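Local coordinates for protein catechol 1,2 dioxygenase (Acinetobacter radioresistens, PDB 2XSU) that probably catalyses the intradiol cleavage of catechol by molecular oxygen to cis,cis-muconate, using a bound ferric iron, and works as a homodimer, at residues G68-L73 against E206-A211; G234-T239 against E292-A297; T267-E272 against K282-I287. The protein carries 1 engineered substitution. One frame throughout, in Å; residues are numbered along the deposited sequence.

Interaction 1 of 3, residues G68-L73 against E206-A211; sequences GQANEL and EGTTQA. With PIE (1,2-diacyl-sn-glycero-3-phosphoinositol), chain C.
At the N-terminal end of helix 208-215 the carboxylate of Glu72 takes up backbone amides of the first turn, tying the helical linker region of this intradiol dioxygenase to its catalytic part. Gly207, at the N-cap position, has no side chain to offer those amides. Glu72 comes from the other segment, just past the Schellman motif at Asn71 that ends helix 54-69. Its chain runs extended beyond CG (chi2 -168°), which carries the carboxylate across to the helix end. Glu72 OE2 accepts from Thr208 N at 3.2 Å, and Glu72 OE1 takes two bonds from Thr209, from N at 2.9 Å and OG1 at 2.8 Å. Both amides reach the carboxylate from well above its plane, whereas the hydroxyl meets OE1 on the anti side, 18° out of the plane. A water donating to Glu72 OE1 at 2.8 Å accepts from Gln210 N, so the amides of Thr208 and Thr209 bond to the acid directly and that of Gln210 through the water. The helix end would probably favour the charged form of Glu72. Thr208 OG1 stands over the acid stem, 3.5 Å from Glu72 CD, and the Thr208 carbonyl is bonded to Tyr63 OH of helix 54-69. The dimer interface is close by: Gly68 O accepts from Gln69 NE2 of the second subunit, and the reverse bond also forms. Leu73 and Ala211, the last residues of the two segments, belong to the phospholipid pocket: Leu73 O approaches PIE C46 at 3.4 Å and Ala211 CB lies 3.2 Å from PIE O13.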
loop_
_atom_site.group_PDB
_atom_site.type_symbol
_atom_site.label_atom_id
_atom_site.label_comp_id
_atom_site.label_asym_id
_atom_site.label_seq_id
_atom_site.Cartn_x
_atom_site.Cartn_y
_atom_site.Cartn_z
ATOM N N GLY A 68 -1.552 3.730 -4.179
ATOM C CA GLY A 68 -2.304 4.548 -3.238
ATOM C C GLY A 68 -2.411 5.999 -3.675
ATOM O O GLY A 68 -3.464 6.623 -3.545
ATOM N N GLN A 69 -1.315 6.540 -4.203
ATOM C CA GLN A 69 -1.358 7.915 -4.706
ATOM C C GLN A 69 -2.320 8.090 -5.883
ATOM O O GLN A 69 -2.939 9.152 -6.011
ATOM C CB GLN A 69 0.046 8.422 -5.031
ATOM C CG GLN A 69 0.864 8.609 -3.749
ATOM C CD GLN A 69 2.312 8.995 -4.020
ATOM O OE1 GLN A 69 2.697 9.221 -5.159
ATOM N NE2 GLN A 69 3.118 9.096 -2.959
ATOM N N ALA A 70 -2.495 7.023 -6.658
ATOM C CA ALA A 70 -3.400 6.998 -7.824
ATOM C C ALA A 70 -4.842 6.615 -7.437
ATOM O O ALA A 70 -5.737 6.589 -8.311
ATOM C CB ALA A 70 -2.853 6.029 -8.860
ATOM N N ASN A 71 -5.069 6.356 -6.148
ATOM C CA ASN A 71 -6.344 5.870 -5.599
ATOM C C ASN A 71 -6.825 4.622 -6.313
ATOM O O ASN A 71 -8.020 4.510 -6.636
ATOM C CB ASN A 71 -7.407 6.972 -5.656
ATOM C CG ASN A 71 -7.167 8.064 -4.628
ATOM O OD1 ASN A 71 -6.848 9.209 -4.984
ATOM N ND2 ASN A 71 -7.344 7.726 -3.349
ATOM N N GLU A 72 -5.906 3.681 -6.530
ATOM C CA GLU A 72 -6.201 2.469 -7.316
ATOM C C GLU A 72 -6.168 1.160 -6.530
ATOM O O GLU A 72 -6.276 0.090 -7.142
ATOM C CB GLU A 72 -5.279 2.350 -8.539
ATOM C CG GLU A 72 -5.697 3.188 -9.745
ATOM C CD GLU A 72 -4.938 2.849 -11.041
ATOM O OE1 GLU A 72 -4.943 1.678 -11.453
ATOM O OE2 GLU A 72 -4.342 3.765 -11.671
ATOM N N LEU A 73 -5.979 1.214 -5.209
ATOM C CA LEU A 73 -5.898 -0.027 -4.428
ATOM C C LEU A 73 -7.238 -0.774 -4.390
ATOM O O LEU A 73 -7.250 -1.998 -4.285
ATOM C CB LEU A 73 -5.299 0.169 -3.018
ATOM C CG LEU A 73 -3.778 0.400 -3.033
ATOM C CD1 LEU A 73 -3.290 0.708 -1.602
ATOM C CD2 LEU A 73 -3.014 -0.818 -3.651
ATOM N N GLU A 206 -2.638 3.949 -18.342
ATOM C CA GLU A 206 -1.330 4.363 -17.845
ATOM C C GLU A 206 -1.214 4.255 -16.325
ATOM O O GLU A 206 -0.205 4.675 -15.726
ATOM C CB GLU A 206 -1.018 5.805 -18.293
ATOM C CG GLU A 206 -0.972 5.984 -19.808
ATOM C CD GLU A 206 -0.147 4.909 -20.514
ATOM O OE1 GLU A 206 1.048 4.743 -20.180
ATOM O OE2 GLU A 206 -0.698 4.218 -21.408
ATOM N N GLY A 207 -2.232 3.658 -15.706
ATOM C CA GLY A 207 -2.304 3.587 -14.237
ATOM C C GLY A 207 -1.613 2.352 -13.674
ATOM O O GLY A 207 -1.124 1.487 -14.410
ATOM N N THR A 208 -1.596 2.269 -12.339
ATOM C CA THR A 208 -0.867 1.220 -11.644
ATOM C C THR A 208 -1.476 -0.178 -11.773
ATOM O O THR A 208 -0.749 -1.159 -11.867
ATOM C CB THR A 208 -0.686 1.547 -10.133
ATOM O OG1 THR A 208 -1.955 1.850 -9.561
ATOM C CG2 THR A 208 0.246 2.772 -9.951
ATOM N N THR A 209 -2.809 -0.263 -11.790
ATOM C CA THR A 209 -3.446 -1.569 -11.895
ATOM C C THR A 209 -3.131 -2.233 -13.249
ATOM O O THR A 209 -2.674 -3.391 -13.298
ATOM C CB THR A 209 -4.979 -1.496 -11.604
ATOM O OG1 THR A 209 -5.185 -0.847 -10.333
ATOM C CG2 THR A 209 -5.551 -2.910 -11.539
ATOM N N GLN A 210 -3.305 -1.476 -14.336
ATOM C CA GLN A 210 -2.986 -1.999 -15.661
ATOM C C GLN A 210 -1.497 -2.307 -15.804
ATOM O O GLN A 210 -1.129 -3.291 -16.439
ATOM C CB GLN A 210 -3.480 -1.058 -16.768
ATOM C CG GLN A 210 -3.516 -1.758 -18.146
ATOM C CD GLN A 210 -4.434 -2.981 -18.164
ATOM O OE1 GLN A 210 -5.612 -2.858 -17.869
ATOM N NE2 GLN A 210 -3.892 -4.164 -18.486
ATOM N N ALA A 211 -0.636 -1.509 -15.160
ATOM C CA ALA A 211 0.789 -1.817 -15.212
ATOM C C ALA A 211 1.079 -3.214 -14.675
ATOM O O ALA A 211 1.871 -3.972 -15.258
ATOM C CB ALA A 211 1.594 -0.759 -14.443
HETATM P P PIE C . 5.600 -1.067 -13.284
HETATM O O11 PIE C . 6.988 -1.142 -13.716
HETATM O O12 PIE C . 5.117 -2.425 -12.423
HETATM O O13 PIE C . 4.718 -1.185 -14.779
HETATM O O14 PIE C . 5.039 0.187 -12.768
HETATM C C1 PIE C . 7.227 -2.663 -13.766
HETATM C C2 PIE C . 7.849 -2.893 -12.372
HETATM C C3 PIE C . 6.931 -3.906 -11.677
HETATM O O31 PIE C . 6.803 -3.688 -10.257
HETATM O O32 PIE C . 4.589 -4.024 -10.072
HETATM C C31 PIE C . 5.727 -4.361 -9.754
HETATM C C32 PIE C . 5.946 -5.528 -8.792
HETATM C C33 PIE C . 5.306 -5.242 -7.436
HETATM C C34 PIE C . 3.968 -5.966 -7.287
HETATM C C35 PIE C . 3.803 -6.493 -5.863
HETATM C C36 PIE C . 2.378 -6.293 -5.354
HETATM C C37 PIE C . 1.581 -7.588 -5.489
HETATM C C38 PIE C . 0.482 -7.662 -4.433
HETATM C C39 PIE C . 0.212 -8.986 -4.096
HETATM C C40 PIE C . -0.389 -9.358 -2.894
HETATM C C41 PIE C . -0.780 -8.438 -1.929
HETATM C C42 PIE C . -2.306 -8.293 -1.896
HETATM O O21 PIE C . 9.273 -3.321 -12.381
HETATM O O22 PIE C . 9.354 -4.746 -14.149
HETATM C C21 PIE C . 9.611 -4.525 -12.965
HETATM C C22 PIE C . 10.395 -5.605 -12.198
HETATM C C23 PIE C . 10.120 -5.767 -10.702
HETATM C C24 PIE C . 11.013 -6.866 -10.105
HETATM C C25 PIE C . 10.182 -7.986 -9.472
HETATM C C26 PIE C . 9.518 -7.504 -8.183
HETATM C C27 PIE C . 8.771 -8.636 -7.486
HETATM C C28 PIE C . 7.718 -8.085 -6.522
HETATM C C29 PIE C . 8.278 -7.969 -5.104
HETATM C C47 PIE C . 7.184 -7.668 -4.081
HETATM C C48 PIE C . 7.799 -7.532 -2.689
HETATM C C49 PIE C . 6.759 -7.768 -1.593
HETATM C C50 PIE C . 6.919 -6.787 -0.427
HETATM C C51 PIE C . 5.955 -5.592 -0.524
HETATM C "C1'" PIE C . 4.734 3.695 -13.870
HETATM C "C2'" PIE C . 6.170 4.110 -13.744
HETATM C "C3'" PIE C . 7.055 2.953 -14.241
HETATM C "C4'" PIE C . 6.780 1.704 -13.510
HETATM C "C5'" PIE C . 5.297 1.317 -13.590
HETATM C "C6'" PIE C . 4.425 2.467 -13.022
HETATM O "O1'" PIE C . 3.884 4.733 -13.353
HETATM O "O2'" PIE C . 6.466 5.260 -14.517
HETATM O "O3'" PIE C . 8.442 3.298 -14.121
HETATM O "O4'" PIE C . 7.607 0.953 -12.648
HETATM O "O6'" PIE C . 3.041 2.123 -13.169
HETATM C C52 PIE C . 4.479 -6.001 -0.669
HETATM C C53 PIE C . 3.834 -6.309 0.682
HETATM C C54 PIE C . 3.722 -5.055 1.554
HETATM C C55 PIE C . 2.373 -5.008 2.279
HETATM C C43 PIE C . -2.791 -7.124 -2.768
HETATM C C44 PIE C . -3.804 -6.242 -2.037
HETATM C C45 PIE C . -5.013 -5.963 -2.929
HETATM C C46 PIE C . -5.112 -4.477 -3.244
HETATM O O HOH W 1 -4.749 1.023 -14.160
#

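Interaction 2 of 3, residues G234-T239 against E292-A297; sequences GYRKLT and ELVKEA
A single beta bridge between Tyr235 and Lys295 joins the loop leading into strand 238-244 to the chain leaving strand 284-293, at one end of the beta-sandwich catalytic domain. Two nearly straight backbone bonds flank it: Arg236 N to Val294 O, 2.9 Å, and Glu296 N to Gly234 O, also 2.9 Å. The Tyr235 ring, its CG anti to the carbonyl carbon (chi1 -64°), is turned back along the Leu293-Lys295 backbone and runs at about a right angle to the Leu293 side chain; Tyr235 CD1 is 3.9 Å from Leu293 CB, and the ring presents an edge to Val294 O. Ile151 and Asp145 also touch this tyrosine. Arg236 runs extended as far as CD beside Val294, the two side chains pointing the same way with Arg236 CD 3.9 Å from Val294 CG1, and then bends at chi3 (79°). The turn brings its guanidinium to Pro301 O and, in a salt bridge, to Asp94. Glu296 lies along the opposing chain, its CG only 3.3 Å from Tyr235 C. This leaves Glu296 OE2 at 3.2 Å from Tyr235 O, two acceptors with no bond between them. One water links Glu296 OE1 to Gly234 N, donating to the carboxylate; a second accepts from Lys237 N and may donate to Glu296 OE2. On the buried side Leu293 CD2 packs against Leu238 CB, and Leu293 also touches Val143 and Val230 of neighbouring strands. Past the bridge the backbones separate, and a water bridges them, donating to Arg236 O and accepting from Val294 N, 2.9 Å from each atom.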
loop_
_atom_site.group_PDB
_atom_site.type_symbol
_atom_site.label_atom_id
_atom_site.label_comp_id
_atom_site.label_asym_id
_atom_site.label_seq_id
_atom_site.Cartn_x
_atom_site.Cartn_y
_atom_site.Cartn_z
ATOM N N GLY A 234 -36.072 -4.410 8.220
ATOM C CA GLY A 234 -36.383 -5.818 8.430
ATOM C C GLY A 234 -35.738 -6.817 7.486
ATOM O O GLY A 234 -35.932 -8.033 7.631
ATOM N N TYR A 235 -35.007 -6.306 6.496
ATOM C CA TYR A 235 -34.338 -7.154 5.489
ATOM C C TYR A 235 -32.822 -6.966 5.448
ATOM O O TYR A 235 -32.292 -5.904 5.813
ATOM C CB TYR A 235 -34.951 -6.918 4.093
ATOM C CG TYR A 235 -36.404 -7.329 4.035
ATOM C CD1 TYR A 235 -36.772 -8.628 3.664
ATOM C CD2 TYR A 235 -37.417 -6.419 4.385
ATOM C CE1 TYR A 235 -38.117 -9.014 3.636
ATOM C CE2 TYR A 235 -38.755 -6.801 4.363
ATOM C CZ TYR A 235 -39.094 -8.093 3.988
ATOM O OH TYR A 235 -40.420 -8.487 3.962
ATOM N N ARG A 236 -32.134 -8.024 5.000
ATOM C CA ARG A 236 -30.685 -7.997 4.847
ATOM C C ARG A 236 -30.305 -7.103 3.657
ATOM O O ARG A 236 -30.827 -7.305 2.565
ATOM C CB ARG A 236 -30.164 -9.412 4.598
ATOM C CG ARG A 236 -30.583 -10.446 5.650
ATOM C CD ARG A 236 -29.866 -11.772 5.390
ATOM N NE ARG A 236 -28.475 -11.782 5.860
ATOM C CZ ARG A 236 -27.470 -12.390 5.218
ATOM N NH1 ARG A 236 -27.677 -12.960 4.038
ATOM N NH2 ARG A 236 -26.251 -12.391 5.733
ATOM N N LYS A 237 -29.389 -6.165 3.871
ATOM C CA LYS A 237 -28.899 -5.294 2.775
ATOM C C LYS A 237 -28.177 -6.130 1.719
ATOM O O LYS A 237 -27.424 -7.072 2.044
ATOM C CB LYS A 237 -27.957 -4.223 3.300
ATOM C CG LYS A 237 -27.575 -3.186 2.240
ATOM C CD LYS A 237 -26.854 -2.012 2.873
ATOM C CE LYS A 237 -26.616 -0.880 1.856
ATOM N NZ LYS A 237 -26.224 0.389 2.556
ATOM N N LEU A 238 -28.408 -5.760 0.465
ATOM C CA LEU A 238 -27.866 -6.492 -0.668
ATOM C C LEU A 238 -26.954 -5.610 -1.491
ATOM O O LEU A 238 -27.327 -4.498 -1.849
ATOM C CB LEU A 238 -28.989 -7.020 -1.553
ATOM C CG LEU A 238 -28.605 -7.680 -2.898
ATOM C CD1 LEU A 238 -27.801 -8.962 -2.671
ATOM C CD2 LEU A 238 -29.824 -7.980 -3.745
ATOM N N THR A 239 -25.760 -6.134 -1.789
ATOM C CA THR A 239 -24.843 -5.509 -2.748
ATOM C C THR A 239 -24.817 -6.415 -3.967
ATOM O O THR A 239 -24.467 -7.591 -3.868
ATOM C CB THR A 239 -23.412 -5.376 -2.179
ATOM O OG1 THR A 239 -23.436 -4.554 -0.998
ATOM C CG2 THR A 239 -22.443 -4.751 -3.248
ATOM N N GLU A 292 -35.044 -10.026 -4.904
ATOM C CA GLU A 292 -35.610 -10.728 -3.751
ATOM C C GLU A 292 -34.690 -10.555 -2.547
ATOM O O GLU A 292 -33.495 -10.907 -2.589
ATOM C CB GLU A 292 -35.781 -12.208 -4.108
ATOM C CG GLU A 292 -36.235 -13.125 -3.003
ATOM C CD GLU A 292 -36.355 -14.571 -3.494
ATOM O OE1 GLU A 292 -37.287 -14.862 -4.277
ATOM O OE2 GLU A 292 -35.492 -15.403 -3.126
ATOM N N LEU A 293 -35.249 -10.008 -1.474
ATOM C CA LEU A 293 -34.521 -9.783 -0.229
ATOM C C LEU A 293 -34.857 -10.846 0.819
ATOM O O LEU A 293 -35.996 -11.350 0.875
ATOM C CB LEU A 293 -34.835 -8.387 0.341
ATOM C CG LEU A 293 -34.476 -7.181 -0.521
ATOM C CD1 LEU A 293 -34.930 -5.890 0.184
ATOM C CD2 LEU A 293 -32.976 -7.155 -0.775
ATOM N N VAL A 294 -33.861 -11.174 1.631
ATOM C CA VAL A 294 -34.000 -12.168 2.708
ATOM C C VAL A 294 -34.328 -11.426 4.009
ATOM O O VAL A 294 -33.753 -10.380 4.298
ATOM C CB VAL A 294 -32.698 -13.004 2.845
ATOM C CG1 VAL A 294 -32.781 -14.003 4.011
ATOM C CG2 VAL A 294 -32.385 -13.746 1.527
ATOM N N LYS A 295 -35.263 -11.962 4.801
ATOM C CA LYS A 295 -35.585 -11.319 6.081
ATOM C C LYS A 295 -34.411 -11.389 7.063
ATOM O O LYS A 295 -33.670 -12.395 7.120
ATOM C CB LYS A 295 -36.874 -11.895 6.717
ATOM C CG LYS A 295 -36.842 -13.390 7.023
ATOM C CD LYS A 295 -37.742 -13.759 8.231
ATOM C CE LYS A 295 -37.739 -15.281 8.545
ATOM N NZ LYS A 295 -36.405 -15.969 8.425
ATOM N N GLU A 296 -34.220 -10.311 7.813
ATOM C CA GLU A 296 -33.180 -10.264 8.835
ATOM C C GLU A 296 -33.598 -11.187 9.968
ATOM O O GLU A 296 -34.681 -11.028 10.526
ATOM C CB GLU A 296 -33.019 -8.857 9.399
ATOM C CG GLU A 296 -32.172 -7.915 8.563
ATOM C CD GLU A 296 -32.152 -6.483 9.116
ATOM O OE1 GLU A 296 -33.081 -6.118 9.884
ATOM O OE2 GLU A 296 -31.210 -5.723 8.773
ATOM N N ALA A 297 -32.754 -12.158 10.281
ATOM C CA ALA A 297 -32.998 -13.057 11.416
ATOM C C ALA A 297 -31.924 -12.797 12.458
ATOM O O ALA A 297 -30.827 -12.326 12.123
ATOM C CB ALA A 297 -32.960 -14.521 10.967
HETATM O O HOH W 2 -34.065 -3.154 9.950
HETATM O O HOH W 3 -31.334 -9.790 1.221
HETATM O O HOH W 4 -28.997 -5.500 6.646
#

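Interaction 3 of 3, residues T267-E272 against K282-I287; sequences TDVTDE and KPFKHI
Pro283 opens the pairing by laying its ring against Thr270, CG to Thr270 CG2 3.7 Å, while its CA-H faces Val269 O. Phe284 and Val269 form an antiparallel hydrogen-bonded pair: Val269 N gives to Phe284 O at 2.8 Å, and Phe284 N returns a longer bond to Val269 O. Setting CG between its backbone N and carbonyl carbon (chi1 59°) places the Phe284 ring so that Val269 CB sits over one face as a CH-pi contact, 3.8 Å from the ring centroid and 18° off its normal. Lys285, on the sheet face of Asp268, folds at chi2 and chi4 to bring NZ 2.9 Å from Asp268 OD1 on the syn side; Asp135 forms a second salt bridge with this ammonium. At His286 the carbonyl O is gripped from opposite faces by Thr267 N at 2.9 Å and Thr267 OG1 at 3.1 Å, while its own N bonds Thr267 O. His286 NE2 is hydrogen-bonded to Glu140 OE1. Helix 272-277, which connects the two strands in the chain, touches Val269, Pro283 and Phe284: an antiparallel strand pair joined by a short helical connection, at the end of the beta-sandwich domain.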
loop_
_atom_site.group_PDB
_atom_site.type_symbol
_atom_site.label_atom_id
_atom_site.label_comp_id
_atom_site.label_asym_id
_atom_site.label_seq_id
_atom_site.Cartn_x
_atom_site.Cartn_y
_atom_site.Cartn_z
ATOM N N THR A 267 -33.817 -6.299 -24.005
ATOM C CA THR A 267 -34.758 -6.464 -25.093
ATOM C C THR A 267 -34.891 -5.162 -25.889
ATOM O O THR A 267 -34.631 -4.066 -25.371
ATOM C CB THR A 267 -36.094 -6.959 -24.576
ATOM O OG1 THR A 267 -36.733 -5.918 -23.841
ATOM C CG2 THR A 267 -35.899 -8.164 -23.659
ATOM N N ASP A 268 -35.259 -5.277 -27.173
ATOM C CA ASP A 268 -35.384 -4.102 -28.037
ATOM C C ASP A 268 -36.858 -3.764 -28.170
ATOM O O ASP A 268 -37.671 -4.654 -28.437
ATOM C CB ASP A 268 -34.806 -4.387 -29.428
ATOM C CG ASP A 268 -33.302 -4.160 -29.502
ATOM O OD1 ASP A 268 -32.876 -2.981 -29.595
ATOM O OD2 ASP A 268 -32.551 -5.165 -29.537
ATOM N N VAL A 269 -37.200 -2.505 -27.947
ATOM C CA VAL A 269 -38.586 -2.043 -28.096
ATOM C C VAL A 269 -38.624 -1.077 -29.264
ATOM O O VAL A 269 -38.090 0.007 -29.191
ATOM C CB VAL A 269 -39.144 -1.408 -26.793
ATOM C CG1 VAL A 269 -40.635 -1.031 -26.977
ATOM C CG2 VAL A 269 -39.001 -2.365 -25.606
ATOM N N THR A 270 -39.252 -1.510 -30.364
ATOM C CA THR A 270 -39.389 -0.704 -31.583
ATOM C C THR A 270 -40.857 -0.332 -31.844
ATOM O O THR A 270 -41.141 0.522 -32.687
ATOM C CB THR A 270 -38.840 -1.478 -32.811
ATOM O OG1 THR A 270 -39.419 -2.788 -32.850
ATOM C CG2 THR A 270 -37.310 -1.605 -32.722
ATOM N N ASP A 271 -41.759 -0.982 -31.111
ATOM C CA ASP A 271 -43.209 -0.793 -31.228
ATOM C C ASP A 271 -43.631 0.646 -30.946
ATOM O O ASP A 271 -43.415 1.161 -29.840
ATOM C CB ASP A 271 -43.920 -1.737 -30.257
ATOM C CG ASP A 271 -45.435 -1.636 -30.338
ATOM O OD1 ASP A 271 -46.009 -2.025 -31.382
ATOM O OD2 ASP A 271 -46.055 -1.179 -29.351
ATOM N N GLU A 272 -44.270 1.274 -31.936
ATOM C CA GLU A 272 -44.710 2.674 -31.828
ATOM C C GLU A 272 -45.645 2.971 -30.643
ATOM O O GLU A 272 -45.507 4.007 -29.987
ATOM C CB GLU A 272 -45.348 3.134 -33.139
ATOM C CG GLU A 272 -44.370 3.171 -34.313
ATOM C CD GLU A 272 -44.899 3.945 -35.516
ATOM O OE1 GLU A 272 -45.513 5.029 -35.329
ATOM O OE2 GLU A 272 -44.681 3.476 -36.657
ATOM N N LYS A 282 -37.832 7.268 -29.970
ATOM C CA LYS A 282 -37.038 6.276 -30.715
ATOM C C LYS A 282 -37.114 4.888 -30.044
ATOM O O LYS A 282 -37.530 4.787 -28.890
ATOM C CB LYS A 282 -35.582 6.765 -30.862
ATOM C CG LYS A 282 -34.858 7.143 -29.559
ATOM C CD LYS A 282 -33.434 7.700 -29.798
ATOM C CE LYS A 282 -33.413 9.234 -29.855
ATOM N NZ LYS A 282 -32.146 9.835 -30.432
ATOM N N PRO A 283 -36.758 3.804 -30.772
ATOM C CA PRO A 283 -36.586 2.543 -30.074
ATOM C C PRO A 283 -35.658 2.649 -28.870
ATOM O O PRO A 283 -34.740 3.478 -28.855
ATOM C CB PRO A 283 -35.954 1.666 -31.140
ATOM C CG PRO A 283 -36.690 2.066 -32.367
ATOM C CD PRO A 283 -36.871 3.583 -32.228
ATOM N N PHE A 284 -35.919 1.814 -27.874
ATOM C CA PHE A 284 -35.075 1.766 -26.683
ATOM C C PHE A 284 -34.827 0.321 -26.280
ATOM O O PHE A 284 -35.440 -0.624 -26.805
ATOM C CB PHE A 284 -35.705 2.576 -25.515
ATOM C CG PHE A 284 -37.079 2.105 -25.098
ATOM C CD1 PHE A 284 -37.240 1.278 -23.994
ATOM C CD2 PHE A 284 -38.222 2.486 -25.816
ATOM C CE1 PHE A 284 -38.466 0.823 -23.592
ATOM C CE2 PHE A 284 -39.492 2.040 -25.410
ATOM C CZ PHE A 284 -39.613 1.206 -24.305
ATOM N N LYS A 285 -33.911 0.149 -25.329
ATOM C CA LYS A 285 -33.640 -1.146 -24.751
ATOM C C LYS A 285 -34.342 -1.233 -23.430
ATOM O O LYS A 285 -34.498 -0.201 -22.740
ATOM C CB LYS A 285 -32.132 -1.324 -24.546
ATOM C CG LYS A 285 -31.313 -1.213 -25.837
ATOM C CD LYS A 285 -31.301 -2.495 -26.616
ATOM C CE LYS A 285 -30.176 -2.452 -27.626
ATOM N NZ LYS A 285 -30.497 -1.534 -28.760
ATOM N N HIS A 286 -34.764 -2.441 -23.091
ATOM C CA HIS A 286 -35.466 -2.695 -21.838
ATOM C C HIS A 286 -34.901 -3.880 -21.055
ATOM O O HIS A 286 -34.741 -4.981 -21.593
ATOM C CB HIS A 286 -36.964 -2.916 -22.104
ATOM C CG HIS A 286 -37.772 -3.056 -20.858
ATOM N ND1 HIS A 286 -37.855 -4.234 -20.152
ATOM C CD2 HIS A 286 -38.538 -2.157 -20.188
ATOM C CE1 HIS A 286 -38.637 -4.061 -19.098
ATOM N NE2 HIS A 286 -39.081 -2.814 -19.111
ATOM N N ILE A 287 -34.624 -3.660 -19.767
ATOM C CA ILE A 287 -34.151 -4.730 -18.883
ATOM C C ILE A 287 -35.069 -4.852 -17.684
ATOM O O ILE A 287 -35.435 -3.835 -17.062
ATOM C CB ILE A 287 -32.692 -4.471 -18.440
ATOM C CG1 ILE A 287 -31.773 -4.722 -19.638
ATOM C CG2 ILE A 287 -32.322 -5.350 -17.220
ATOM C CD1 ILE A 287 -30.332 -4.345 -19.418
HETATM O O HOH W 5 -34.147 -0.714 -29.710
#

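In the fold
Interaction 1 comes first along the chain and closes before the other two begin; interaction 3 is nested within the loop closed by interaction 2. Centres of 1 and 2 lie about 34 Å apart, on opposite sides of the chain's centre, those of 1 and 3 about 39 Å, and those of 2 and 3 about 32 Å. Interactions 2 and 3 both use strand 284-293, one near each end, and strands 238-244 and 263-269 lie next to each other in the same mixed sheet. That sheet also carries the iron ligands His225 and His227, on strand 221-231. Interaction 1 lies apart from that sheet, with the side chain of Thr209 about 13 Å from the iron.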